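6-phosphogluconolactonase (Leishmania braziliensis, PDB 3CSS) probably hydrolyses 6-phosphogluconolactone to 6-phosphogluconate, the second step in the oxidative stage of the pentose phosphate pathway. Local coordinates at residues Gly74-Leu79 / Gln85-Met90; Lys117-Gly122 / Val188-Pro193; Leu161-Asp166 / Pro241-Leu246. All coordinates share one frame; numbering follows the deposited sequence. Where two conformers were deposited one is given.

Interaction 1 of 3, residues Gly74-Leu79 / Gln85-Met90; sequences GDERLL and QSNFSM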
loop_
_atom_site.group_PDB
_atom_site.type_symbol
_atom_site.label_atom_id
_atom_site.label_comp_id
_atom_site.label_asym_id
_atom_site.label_seq_id
_atom_site.Cartn_x
_atom_site.Cartn_y
_atom_site.Cartn_z
ATOM N N GLY A 74 -2.861 -2.886 2.199
ATOM C CA GLY A 74 -2.922 -1.425 2.125
ATOM C C GLY A 74 -4.054 -0.848 1.271
ATOM O O GLY A 74 -4.487 0.273 1.496
ATOM N N ASP A 75 -4.522 -1.624 0.304
ATOM C CA ASP A 75 -5.732 -1.327 -0.423
ATOM C C ASP A 75 -6.251 -2.600 -1.037
ATOM O O ASP A 75 -5.525 -3.595 -1.151
ATOM C CB ASP A 75 -5.529 -0.248 -1.489
ATOM C CG ASP A 75 -4.760 -0.741 -2.715
ATOM O OD1 ASP A 75 -3.550 -1.066 -2.598
ATOM O OD2 ASP A 75 -5.351 -0.739 -3.819
ATOM N N GLU A 76 -7.513 -2.575 -1.422
ATOM C CA GLU A 76 -8.128 -3.782 -1.969
ATOM C C GLU A 76 -9.259 -3.463 -2.920
ATOM O O GLU A 76 -10.017 -2.511 -2.730
ATOM C CB GLU A 76 -8.574 -4.720 -0.838
ATOM C CG GLU A 76 -9.268 -6.013 -1.273
ATOM C CD GLU A 76 -8.388 -6.929 -2.129
ATOM O OE1 GLU A 76 -7.914 -6.482 -3.195
ATOM O OE2 GLU A 76 -8.220 -8.121 -1.754
ATOM N N ARG A 77 -9.343 -4.282 -3.954
ATOM C CA ARG A 77 -10.473 -4.293 -4.865
ATOM C C ARG A 77 -11.623 -5.052 -4.217
ATOM O O ARG A 77 -11.434 -6.194 -3.765
ATOM C CB ARG A 77 -10.067 -4.995 -6.164
ATOM C CG ARG A 77 -9.003 -4.288 -6.968
ATOM C CD ARG A 77 -7.578 -4.637 -6.524
ATOM N NE ARG A 77 -6.555 -4.013 -7.367
ATOM C CZ ARG A 77 -6.019 -4.539 -8.463
ATOM N NH1 ARG A 77 -6.405 -5.716 -8.921
ATOM N NH2 ARG A 77 -5.080 -3.854 -9.135
ATOM N N LEU A 78 -12.825 -4.472 -4.208
ATOM C CA LEU A 78 -13.965 -5.099 -3.522
ATOM C C LEU A 78 -14.599 -6.180 -4.386
ATOM O O LEU A 78 -15.735 -6.063 -4.877
ATOM C CB LEU A 78 -14.971 -4.054 -3.060
ATOM C CG LEU A 78 -14.364 -3.060 -2.062
ATOM C CD1 LEU A 78 -15.388 -2.027 -1.621
ATOM C CD2 LEU A 78 -13.747 -3.786 -0.858
ATOM N N LEU A 79 -13.803 -7.228 -4.573
ATOM C CA LEU A 79 -14.192 -8.459 -5.240
ATOM C C LEU A 79 -14.044 -9.593 -4.210
ATOM O O LEU A 79 -13.476 -9.397 -3.138
ATOM C CB LEU A 79 -13.276 -8.684 -6.451
ATOM C CG LEU A 79 -13.267 -7.570 -7.509
ATOM C CD1 LEU A 79 -11.993 -7.596 -8.339
ATOM C CD2 LEU A 79 -14.502 -7.639 -8.410
ATOM N N GLN A 85 -8.551 -11.046 -9.571
ATOM C CA GLN A 85 -8.204 -9.626 -9.572
ATOM C C GLN A 85 -8.277 -8.962 -8.186
ATOM O O GLN A 85 -8.127 -7.738 -8.079
ATOM C CB GLN A 85 -9.080 -8.876 -10.576
ATOM C CG GLN A 85 -8.639 -9.104 -12.012
ATOM C CD GLN A 85 -9.347 -8.181 -12.970
ATOM O OE1 GLN A 85 -10.513 -8.394 -13.298
ATOM N NE2 GLN A 85 -8.649 -7.133 -13.414
ATOM N N SER A 86 -8.489 -9.747 -7.130
ATOM C CA SER A 86 -8.302 -9.230 -5.774
ATOM C C SER A 86 -6.814 -9.285 -5.396
ATOM O O SER A 86 -6.080 -10.199 -5.804
ATOM C CB SER A 86 -9.139 -9.992 -4.744
ATOM O OG SER A 86 -8.567 -11.233 -4.453
ATOM N N ASN A 87 -6.393 -8.310 -4.595
ATOM C CA ASN A 87 -5.018 -8.276 -4.083
ATOM C C ASN A 87 -4.787 -9.442 -3.117
ATOM O O ASN A 87 -3.696 -9.998 -3.067
ATOM C CB ASN A 87 -4.678 -6.934 -3.421
ATOM C CG ASN A 87 -4.672 -5.770 -4.402
ATOM O OD1 ASN A 87 -4.399 -5.948 -5.594
ATOM N ND2 ASN A 87 -4.921 -4.572 -3.894
ATOM N N PHE A 88 -5.828 -9.817 -2.385
ATOM C CA PHE A 88 -5.748 -10.949 -1.478
ATOM C C PHE A 88 -5.410 -12.244 -2.208
ATOM O O PHE A 88 -4.567 -13.011 -1.767
ATOM C CB PHE A 88 -7.048 -11.104 -0.712
ATOM C CG PHE A 88 -7.014 -12.217 0.283
ATOM C CD1 PHE A 88 -6.391 -12.040 1.512
ATOM C CD2 PHE A 88 -7.557 -13.448 -0.025
ATOM C CE1 PHE A 88 -6.360 -13.089 2.450
ATOM C CE2 PHE A 88 -7.519 -14.506 0.897
ATOM C CZ PHE A 88 -6.912 -14.312 2.138
ATOM N N SER A 89 -6.067 -12.478 -3.330
ATOM C CA SER A 89 -5.780 -13.652 -4.146
ATOM C C SER A 89 -4.315 -13.660 -4.568
ATOM O O SER A 89 -3.599 -14.649 -4.383
ATOM C CB SER A 89 -6.655 -13.666 -5.391
ATOM O OG SER A 89 -6.313 -14.768 -6.216
ATOM N N MET A 90 -3.879 -12.550 -5.152
ATOM C CA MET A 90 -2.509 -12.436 -5.609
ATOM C C MET A 90 -1.520 -12.693 -4.467
ATOM O O MET A 90 -0.582 -13.466 -4.621
ATOM C CB MET A 90 -2.273 -11.063 -6.239
ATOM C CG MET A 90 -0.867 -10.873 -6.774
ATOM S SD MET A 90 0.294 -10.263 -5.536
ATOM C CE MET A 90 -0.363 -8.628 -5.214
HETATM O O HOH W 1 -4.841 -2.237 -5.802
HETATM O O HOH W 2 -5.760 -7.097 -11.537
#
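The carboxylate of Glu76 receives the first turn of a helix with both oxygens: Asn87 N donates to Glu76 OE1 at 2.8 Å and Phe88 N to Glu76 OE2 at 3.0 Å. Asn87 N uses the syn lone pair of OE1, while Phe88 N meets OE2 on the syn side but 24° out of the carboxylate plane. CG lies anti to the backbone N of Glu76 (chi1 179°), and a bend at chi2 folds the chain back, which lets OE1 also accept from Arg77 N at 2.7 Å on its anti side. OE2 carries a salt bridge to Arg109. This acid therefore sits among N-H groups at the helix start, which would probably stabilise its negative charge. Ser86 is the N-cap residue, its OG accepting from Ser89 N as well as bonding Asp83 O.

Beside this, Asn87 ND2 donates to Asp75 O at 3.0 Å, from above the carbonyl plane. Arg77 NH1 binds Gln85 O at 2.8 Å, the oxygen lying close to the guanidinium plane, while Asn87 OD1, bonded to Gly46 N, rests over one guanidinium face. A water joins Asp75 OD2, Arg77 NE and Asn87 ND2, and Asp75 OD2 also bonds Ser171 OG. The contact ties the end of strand 69-77 to the N-terminus of helix 87-96, with strand 201-204 pairing antiparallel to the former and helix 123-140 packing on Leu78.

Interaction 2 of 3, residues Lys117-Gly122 / Val188-Pro193; sequences KDEKGG and VSFPSP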
loop_
_atom_site.group_PDB
_atom_site.type_symbol
_atom_site.label_atom_id
_atom_site.label_comp_id
_atom_site.label_asym_id
_atom_site.label_seq_id
_atom_site.Cartn_x
_atom_site.Cartn_y
_atom_site.Cartn_z
ATOM N N LYS A 117 -19.206 -3.056 -8.441
ATOM C CA LYS A 117 -18.905 -2.777 -9.849
ATOM C C LYS A 117 -19.751 -1.628 -10.420
ATOM O O LYS A 117 -19.608 -1.264 -11.585
ATOM C CB LYS A 117 -19.047 -4.049 -10.681
ATOM C CG LYS A 117 -18.063 -5.140 -10.263
ATOM C CD LYS A 117 -18.113 -6.325 -11.210
ATOM C CE LYS A 117 -17.043 -7.349 -10.867
ATOM N NZ LYS A 117 -17.256 -8.636 -11.603
ATOM N N ASP A 118 -20.610 -1.044 -9.590
ATOM C CA ASP A 118 -21.443 0.075 -10.008
ATOM C C ASP A 118 -20.731 1.342 -9.601
ATOM O O ASP A 118 -20.621 1.635 -8.418
ATOM C CB ASP A 118 -22.806 0.004 -9.326
ATOM C CG ASP A 118 -23.803 1.018 -9.877
ATOM O OD1 ASP A 118 -23.406 2.074 -10.429
ATOM O OD2 ASP A 118 -25.009 0.752 -9.737
ATOM N N GLU A 119 -20.259 2.095 -10.588
ATOM C CA GLU A 119 -19.431 3.262 -10.325
ATOM C C GLU A 119 -20.101 4.249 -9.379
ATOM O O GLU A 119 -19.464 4.736 -8.452
ATOM C CB GLU A 119 -19.046 3.938 -11.642
ATOM C CG GLU A 119 -18.219 5.184 -11.481
ATOM C CD GLU A 119 -17.683 5.695 -12.800
ATOM O OE1 GLU A 119 -17.874 5.016 -13.840
ATOM O OE2 GLU A 119 -17.081 6.786 -12.795
ATOM N N LYS A 120 -21.380 4.542 -9.605
ATOM C CA LYS A 120 -22.090 5.461 -8.716
ATOM C C LYS A 120 -22.643 4.723 -7.492
ATOM O O LYS A 120 -22.383 5.116 -6.345
ATOM C CB LYS A 120 -23.223 6.182 -9.452
ATOM C CG LYS A 120 -23.696 7.450 -8.734
ATOM C CD LYS A 120 -25.218 7.604 -8.767
ATOM C CE LYS A 120 -25.668 8.858 -8.015
ATOM N NZ LYS A 120 -27.147 9.041 -8.039
ATOM N N GLY A 121 -23.379 3.640 -7.746
ATOM C CA GLY A 121 -24.152 2.948 -6.704
ATOM C C GLY A 121 -23.357 2.202 -5.646
ATOM O O GLY A 121 -23.921 1.797 -4.625
ATOM N N GLY A 122 -22.056 2.024 -5.883
ATOM C CA GLY A 122 -21.202 1.228 -4.994
ATOM C C GLY A 122 -20.696 1.922 -3.740
ATOM O O GLY A 122 -20.097 1.276 -2.870
ATOM N N VAL A 188 -12.289 5.206 0.786
ATOM C CA VAL A 188 -12.882 4.535 -0.355
ATOM C C VAL A 188 -12.620 5.297 -1.653
ATOM O O VAL A 188 -12.389 6.510 -1.647
ATOM C CB VAL A 188 -14.407 4.377 -0.137
ATOM C CG1 VAL A 188 -14.654 3.564 1.133
ATOM C CG2 VAL A 188 -15.113 5.729 -0.072
ATOM N N SER A 189 -12.691 4.587 -2.769
ATOM C CA SER A 189 -12.522 5.206 -4.070
ATOM C C SER A 189 -12.997 4.295 -5.168
ATOM O O SER A 189 -13.078 3.088 -4.976
ATOM C CB SER A 189 -11.046 5.460 -4.321
ATOM O OG SER A 189 -10.364 4.221 -4.351
ATOM N N PHE A 190 -13.279 4.900 -6.313
ATOM C CA PHE A 190 -13.431 4.182 -7.576
ATOM C C PHE A 190 -12.230 4.585 -8.456
ATOM O O PHE A 190 -11.755 5.737 -8.403
ATOM C CB PHE A 190 -14.763 4.552 -8.263
ATOM C CG PHE A 190 -15.200 3.557 -9.302
ATOM C CD1 PHE A 190 -15.884 2.413 -8.911
ATOM C CD2 PHE A 190 -14.905 3.743 -10.651
ATOM C CE1 PHE A 190 -16.284 1.472 -9.833
ATOM C CE2 PHE A 190 -15.294 2.808 -11.592
ATOM C CZ PHE A 190 -16.010 1.669 -11.181
ATOM N N PRO A 191 -11.702 3.640 -9.244
ATOM C CA PRO A 191 -10.558 4.002 -10.073
ATOM C C PRO A 191 -10.813 5.144 -11.043
ATOM O O PRO A 191 -11.950 5.403 -11.450
ATOM C CB PRO A 191 -10.219 2.714 -10.844
ATOM C CG PRO A 191 -11.420 1.858 -10.711
ATOM C CD PRO A 191 -12.064 2.223 -9.405
ATOM N N SER A 192 -9.724 5.817 -11.399
ATOM C CA SER A 192 -9.741 6.889 -12.374
ATOM C C SER A 192 -9.984 6.284 -13.772
ATOM O O SER A 192 -9.929 5.052 -13.928
ATOM C CB SER A 192 -8.414 7.637 -12.337
ATOM O OG SER A 192 -7.367 6.845 -12.858
ATOM N N PRO A 193 -10.281 7.129 -14.778
ATOM C CA PRO A 193 -10.671 6.610 -16.096
ATOM C C PRO A 193 -9.720 5.613 -16.768
ATOM O O PRO A 193 -10.185 4.667 -17.419
ATOM C CB PRO A 193 -10.806 7.874 -16.934
ATOM C CG PRO A 193 -11.268 8.897 -15.969
ATOM C CD PRO A 193 -10.482 8.592 -14.710
#
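An Asx motif shapes the loop leading into helix 123-140, and Phe190, just past the end of strand 186-189, lays its ring against it. Asp118 OD1 accepts from Gly121 N at 3.1 Å, with the donor above the carboxylate plane, and Asp118 O takes Gly122 N at 2.9 Å. Both bonds close a tight turn that contains Glu119, the residue that does most of the touching.

Glu119 CG stands 3.9 Å from the centroid of the Phe190 ring and 19° off its normal, a CH-pi contact over the face. Its CA covers another part of the same face, 3.7 Å from Phe190 CE1. With CG anti to the backbone N (chi1 178°) and the chain extended beyond it, the aliphatic part of Glu119 runs across the ring towards CD2 and CE2, its carboxylate plane within 2° of the ring plane. Pro191 CD, from the next residue in the chain, lies over the opposite face, so the ring is sandwiched between Pro191 and Glu119.

Trp200 binds the two parts together: its ring meets Phe190 edge-to-face, and its NE1 bonds Asp118 O. This surface contact thus sets the loop between helices 110-113 and 123-140 beside edge strand 186-189, whose Val188 packs on helix 123-140.

Interaction 3 of 3, residues Leu161-Asp166 / Pro241-Leu246; sequences LGFGSD and PVSRFL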
loop_
_atom_site.group_PDB
_atom_site.type_symbol
_atom_site.label_atom_id
_atom_site.label_comp_id
_atom_site.label_asym_id
_atom_site.label_seq_id
_atom_site.Cartn_x
_atom_site.Cartn_y
_atom_site.Cartn_z
ATOM N N LEU A 161 4.019 0.318 -1.587
ATOM C CA LEU A 161 3.160 1.062 -2.494
ATOM C C LEU A 161 3.619 0.887 -3.931
ATOM O O LEU A 161 4.749 0.498 -4.192
ATOM C CB LEU A 161 3.171 2.567 -2.152
ATOM C CG LEU A 161 2.590 3.030 -0.821
ATOM C CD1 LEU A 161 2.871 4.527 -0.721
ATOM C CD2 LEU A 161 1.096 2.729 -0.730
ATOM N N GLY A 162 2.704 1.147 -4.855
ATOM C CA GLY A 162 3.037 1.353 -6.237
ATOM C C GLY A 162 2.554 2.689 -6.735
ATOM O O GLY A 162 1.876 3.420 -6.013
ATOM N N PHE A 163 2.866 2.985 -7.987
ATOM C CA PHE A 163 2.327 4.161 -8.667
ATOM C C PHE A 163 1.562 3.698 -9.888
ATOM O O PHE A 163 2.049 2.847 -10.639
ATOM C CB PHE A 163 3.437 5.089 -9.171
ATOM C CG PHE A 163 4.141 5.911 -8.111
ATOM C CD1 PHE A 163 3.499 6.360 -6.956
ATOM C CD2 PHE A 163 5.442 6.290 -8.322
ATOM C CE1 PHE A 163 4.203 7.160 -6.047
ATOM C CE2 PHE A 163 6.130 7.078 -7.442
ATOM C CZ PHE A 163 5.508 7.524 -6.312
ATOM N N GLY A 164 0.400 4.288 -10.106
ATOM C CA GLY A 164 -0.263 4.194 -11.394
ATOM C C GLY A 164 0.199 5.273 -12.339
ATOM O O GLY A 164 0.691 6.332 -11.921
ATOM N N SER A 165 -0.021 5.030 -13.630
ATOM C CA SER A 165 0.250 6.056 -14.647
ATOM C C SER A 165 -0.629 7.315 -14.492
ATOM O O SER A 165 -0.318 8.350 -15.063
ATOM C CB SER A 165 0.092 5.492 -16.044
ATOM O OG SER A 165 -1.264 5.152 -16.281
ATOM N N ASP A 166 -1.710 7.196 -13.729
ATOM C CA ASP A 166 -2.576 8.316 -13.374
ATOM C C ASP A 166 -2.079 9.118 -12.162
ATOM O O ASP A 166 -2.733 10.087 -11.747
ATOM C CB ASP A 166 -3.993 7.812 -13.135
ATOM C CG ASP A 166 -4.125 6.993 -11.864
ATOM O OD1 ASP A 166 -3.107 6.447 -11.400
ATOM O OD2 ASP A 166 -5.251 6.907 -11.305
ATOM N N PRO A 241 0.863 14.851 -9.494
ATOM C CA PRO A 241 0.203 13.580 -9.143
ATOM C C PRO A 241 -0.387 13.610 -7.747
ATOM O O PRO A 241 0.182 14.247 -6.859
ATOM C CB PRO A 241 1.357 12.561 -9.197
ATOM C CG PRO A 241 2.554 13.344 -8.802
ATOM C CD PRO A 241 2.337 14.755 -9.385
ATOM N N VAL A 242 -1.507 12.918 -7.542
ATOM C CA VAL A 242 -2.120 12.867 -6.234
ATOM C C VAL A 242 -1.117 12.286 -5.199
ATOM O O VAL A 242 -1.110 12.705 -4.021
ATOM C CB VAL A 242 -3.474 12.104 -6.267
ATOM C CG1 VAL A 242 -3.221 10.641 -6.445
ATOM C CG2 VAL A 242 -4.315 12.412 -5.019
ATOM N N SER A 243 -0.193 11.438 -5.674
ATOM C CA SER A 243 0.801 10.829 -4.781
ATOM C C SER A 243 1.885 11.787 -4.238
ATOM O O SER A 243 2.699 11.390 -3.394
ATOM C CB SER A 243 1.429 9.607 -5.456
ATOM O OG SER A 243 2.014 9.983 -6.681
ATOM N N ARG A 244 1.865 13.061 -4.656
ATOM C CA ARG A 244 2.706 14.081 -4.035
ATOM C C ARG A 244 2.472 14.197 -2.518
ATOM O O ARG A 244 3.342 14.711 -1.806
ATOM C CB ARG A 244 2.544 15.430 -4.729
ATOM C CG ARG A 244 3.569 16.467 -4.311
ATOM C CD ARG A 244 3.474 17.773 -5.096
ATOM N NE ARG A 244 4.371 18.793 -4.521
ATOM C CZ ARG A 244 5.668 18.918 -4.771
ATOM N NH1 ARG A 244 6.296 18.110 -5.601
ATOM N NH2 ARG A 244 6.354 19.890 -4.189
ATOM N N PHE A 245 1.342 13.695 -1.989
ATOM C CA PHE A 245 1.165 13.682 -0.522
ATOM C C PHE A 245 2.281 12.921 0.210
ATOM O O PHE A 245 2.506 13.123 1.419
ATOM C CB PHE A 245 -0.220 13.147 -0.109
ATOM C CG PHE A 245 -0.361 11.652 -0.178
ATOM C CD1 PHE A 245 0.065 10.843 0.875
ATOM C CD2 PHE A 245 -0.950 11.038 -1.296
ATOM C CE1 PHE A 245 -0.059 9.454 0.795
ATOM C CE2 PHE A 245 -1.104 9.654 -1.359
ATOM C CZ PHE A 245 -0.649 8.869 -0.316
ATOM N N LEU A 246 2.970 12.029 -0.501
ATOM C CA LEU A 246 4.113 11.298 0.093
ATOM C C LEU A 246 5.234 12.210 0.627
ATOM O O LEU A 246 5.972 11.844 1.544
ATOM C CB LEU A 246 4.672 10.305 -0.928
ATOM C CG LEU A 246 3.781 9.121 -1.261
ATOM C CD1 LEU A 246 4.394 8.312 -2.414
ATOM C CD2 LEU A 246 3.491 8.226 -0.013
HETATM O O HOH W 3 -2.822 12.094 -9.948
#
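Leu246 meets two side chains of segment 161-166, one with each methyl. Leu246 CD2 and Leu161 CD1 approach tip to tip at 3.8 Å, and Leu246 CD1 comes to the edge of the Phe163 ring, near its plane, 3.8 Å from CE1. The fork of this leucine thus spans one aliphatic and one aromatic partner. Along the same ring, Ser243 brings its CB to 3.7 Å from Phe163 CE1, a van der Waals contact. Ser243 was built in two conformers; in the one modelled here the hydroxyl bonds Gly167 O, and its position holds for that conformer alone.

The spacing of these contacts follows from the 3-10 turns of residues 242-246. Arg244 N bonds Pro241 O at 3.0 Å and Leu246 N bonds Ser243 O at 3.0 Å, and the tight coil presents Ser243 and Leu246, three residues apart, on the same side. Facing them are Leu161, on strand 158-162, and Phe163 in the chain that follows. That strand is a central parallel one in the Rossmann-like alpha/beta fold of the glucosamine-6-phosphate isomerase family, and the loop after it continues to Asp166.

Farther along that loop, a water accepts from Val242 N and donates to Asp166 O at 2.7 Å, a polar bridge at the start of the 3-10 segment. Asp166 OD1 is bonded to His168 ND1. A backbone bond between Ser243 and Gly167 adds a direct tie one residue past Asp166. Around the apolar part, Val217 of strand 214-219 touches both Phe163 and Leu246, Val227 of helix 225-232 touches Phe163 and Ser243, and Ile209 of helix 206-211 packs on Leu246.

Interactions 1 and 3 are buried, whereas interaction 2 lies at the surface; all three reach the same mixed sheet. Interaction 1 is the polar one, built from charged and amide groups at a helix start, while interaction 3 relies on apolar packing with a bridging water, and interaction 2 on a single aromatic face. They hold different strands: 69-77, 186-189 and 158-162. Interactions 1 and 2 meet where Leu79 CD2 packs on Lys117 CE at 3.5 Å. Interactions 2 and 3 are joined by a probable hydrogen bond of 2.6 Å between Ser192 OG and Asp166 OD2, but interactions 1 and 3 do not touch, their nearest atoms being about 6 Å apart.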